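Local coordinates for protein putative rRNA methylase (Clostridium thermocellum ATCC 27405, PDB 3EEY) that binds S-adenosylmethionine and is probably a methyltransferase, perhaps acting on ribosomal RNA, at residues A[111-115]-A[116-120]. Numbering follows the deposited sequence.
Sequences ISTRP and ETTIQ. With SAM (S-adenosylmethionine), chain K.
Arg114 and Thr118 meet in a local helix-start contact, where the loop after strand 94-101 turns into helix 115-128. Arg114 is the N-cap residue. Arg114 O accepts the first helical hydrogen bond from Thr118 N, at 2.9 Å. Thr118 OG1 also lies 2.8 Å from Arg114 O, but its proton has a second acceptor within reach, the carboxylate of Glu149. With OG1 anti to its own carbonyl carbon (chi1 -58°), Thr118 turns the hydroxyl back toward Arg114 O. Pro115 takes the first helical position, where its nitrogen has no hydrogen to offer. Pro115 O accepts a hydrogen bond from Ile119 N at 2.9 Å, and the Ile119 side chain packs beside that oxygen. A water ties the start together: it accepts from Arg114 N, donates to Thr118 OG1 and is also hydrogen-bonded to Thr117 OG1, 2.8 Å away. The fold is the Rossmann-like one of S-adenosylmethionine-dependent methyltransferases, and this loop borders the cofactor pocket. Thr113 CG2 rests 3.6 Å from C8 of the SAM adenine, while Thr113 OG1 is hydrogen-bonded to Glu149. On the outer side Arg114 NH1 and Glu116 OE2 form a salt bridge at 2.9 Å. The oxygen lies in the guanidinium plane, at its edge. NH1 meets its syn side, but from well out of the carboxylate plane. The two flat groups are steeply turned, 78° apart. A bend at chi2 (90°) folds the Glu116 carboxylate back, bringing Glu116 OE1 within 3.5 Å of Pro115 CD.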
loop_
_atom_site.group_PDB
_atom_site.type_symbol
_atom_site.label_atom_id
_atom_site.label_comp_id
_atom_site.label_asym_id
_atom_site.label_seq_id
_atom_site.Cartn_x
_atom_site.Cartn_y
_atom_site.Cartn_z
ATOM N N ILE A 111 18.373 22.141 -7.767
ATOM C CA ILE A 111 17.551 22.634 -6.653
ATOM C C ILE A 111 16.467 21.614 -6.279
ATOM O O ILE A 111 15.406 21.527 -6.914
ATOM C CB ILE A 111 16.941 24.035 -6.931
ATOM C CG1 ILE A 111 18.045 25.033 -7.318
ATOM C CG2 ILE A 111 16.173 24.534 -5.702
ATOM C CD1 ILE A 111 17.544 26.337 -7.919
ATOM N N SER A 112 16.759 20.836 -5.241
ATOM C CA SER A 112 15.880 19.759 -4.805
ATOM C C SER A 112 15.734 19.715 -3.286
ATOM O O SER A 112 16.486 20.373 -2.557
ATOM C CB SER A 112 16.378 18.407 -5.334
ATOM O OG SER A 112 17.721 18.164 -4.957
ATOM N N THR A 113 14.753 18.938 -2.828
ATOM C CA THR A 113 14.492 18.750 -1.409
ATOM C C THR A 113 15.701 18.112 -0.723
ATOM O O THR A 113 16.384 17.260 -1.297
ATOM C CB THR A 113 13.210 17.896 -1.151
ATOM O OG1 THR A 113 13.288 16.656 -1.865
ATOM C CG2 THR A 113 11.941 18.637 -1.563
ATOM N N ARG A 114 15.967 18.560 0.496
ATOM C CA ARG A 114 17.101 18.098 1.302
ATOM C C ARG A 114 16.575 17.291 2.487
ATOM O O ARG A 114 15.531 17.637 3.038
ATOM C CB ARG A 114 17.881 19.304 1.839
ATOM C CG ARG A 114 18.786 20.004 0.842
ATOM C CD ARG A 114 19.177 21.377 1.375
ATOM N NE ARG A 114 20.466 21.832 0.859
ATOM C CZ ARG A 114 21.630 21.680 1.491
ATOM N NH1 ARG A 114 21.681 21.082 2.676
ATOM N NH2 ARG A 114 22.747 22.130 0.935
ATOM N N PRO A 115 17.300 16.225 2.891
ATOM C CA PRO A 115 16.889 15.379 4.023
ATOM C C PRO A 115 16.565 16.147 5.296
ATOM O O PRO A 115 15.509 15.919 5.880
ATOM C CB PRO A 115 18.107 14.481 4.258
ATOM C CG PRO A 115 18.823 14.454 2.979
ATOM C CD PRO A 115 18.557 15.746 2.280
ATOM N N GLU A 116 17.463 17.051 5.693
ATOM C CA GLU A 116 17.351 17.863 6.914
ATOM C C GLU A 116 16.028 18.617 6.998
ATOM O O GLU A 116 15.320 18.535 8.004
ATOM C CB GLU A 116 18.493 18.886 6.996
ATOM C CG GLU A 116 19.876 18.392 6.530
ATOM C CD GLU A 116 20.142 18.631 5.040
ATOM O OE1 GLU A 116 20.563 17.672 4.354
ATOM O OE2 GLU A 116 19.930 19.767 4.555
ATOM N N THR A 117 15.701 19.326 5.917
ATOM C CA THR A 117 14.531 20.201 5.862
ATOM C C THR A 117 13.251 19.407 5.645
ATOM O O THR A 117 12.183 19.796 6.130
ATOM C CB THR A 117 14.698 21.320 4.792
ATOM O OG1 THR A 117 15.155 20.757 3.559
ATOM C CG2 THR A 117 15.729 22.345 5.243
ATOM N N THR A 118 13.363 18.292 4.922
ATOM C CA THR A 118 12.231 17.381 4.712
ATOM C C THR A 118 11.798 16.762 6.035
ATOM O O THR A 118 10.610 16.784 6.365
ATOM C CB THR A 118 12.545 16.278 3.682
ATOM O OG1 THR A 118 12.909 16.877 2.431
ATOM C CG2 THR A 118 11.331 15.377 3.469
ATOM N N ILE A 119 12.771 16.251 6.795
ATOM C CA ILE A 119 12.529 15.700 8.134
ATOM C C ILE A 119 11.897 16.744 9.079
ATOM O O ILE A 119 10.940 16.443 9.795
ATOM C CB ILE A 119 13.838 15.066 8.725
ATOM C CG1 ILE A 119 14.147 13.747 8.013
ATOM C CG2 ILE A 119 13.718 14.820 10.219
ATOM C CD1 ILE A 119 15.599 13.330 8.060
ATOM N N GLN A 120 12.430 17.966 9.058
ATOM C CA GLN A 120 11.851 19.095 9.794
ATOM C C GLN A 120 10.393 19.350 9.420
ATOM O O GLN A 120 9.540 19.437 10.304
ATOM C CB GLN A 120 12.628 20.376 9.517
ATOM C CG GLN A 120 13.795 20.647 10.410
ATOM C CD GLN A 120 14.252 22.073 10.261
ATOM O OE1 GLN A 120 13.566 23.001 10.702
ATOM N NE2 GLN A 120 15.401 22.265 9.614
HETATM N N SAM K . 3.939 18.242 -6.599
HETATM C CA SAM K . 4.835 18.908 -7.597
HETATM C C SAM K . 4.159 19.070 -8.961
HETATM O O SAM K . 4.806 19.264 -9.996
HETATM O OXT SAM K . 2.933 19.024 -9.050
HETATM C CB SAM K . 6.169 18.177 -7.690
HETATM C CG SAM K . 7.157 18.627 -6.618
HETATM S SD SAM K . 8.886 18.597 -7.163
HETATM C CE SAM K . 9.190 16.808 -7.192
HETATM C "C5'" SAM K . 9.716 19.144 -5.646
HETATM C "C4'" SAM K . 9.461 20.633 -5.397
HETATM O "O4'" SAM K . 9.759 20.987 -4.059
HETATM C "C3'" SAM K . 10.309 21.529 -6.297
HETATM O "O3'" SAM K . 9.459 22.452 -6.937
HETATM C "C2'" SAM K . 11.268 22.231 -5.356
HETATM O "O2'" SAM K . 11.584 23.549 -5.764
HETATM C "C1'" SAM K . 10.480 22.204 -4.051
HETATM N N9 SAM K . 11.321 22.315 -2.843
HETATM C C8 SAM K . 12.649 21.993 -2.685
HETATM N N7 SAM K . 13.003 22.266 -1.405
HETATM C C5 SAM K . 11.920 22.756 -0.754
HETATM C C6 SAM K . 11.707 23.196 0.548
HETATM N N6 SAM K . 12.676 23.186 1.461
HETATM N N1 SAM K . 10.457 23.658 0.897
HETATM C C2 SAM K . 9.418 23.696 -0.007
HETATM N N3 SAM K . 9.634 23.250 -1.286
HETATM C C4 SAM K . 10.860 22.793 -1.652
HETATM O O HOH W 1 13.311 19.750 1.766
#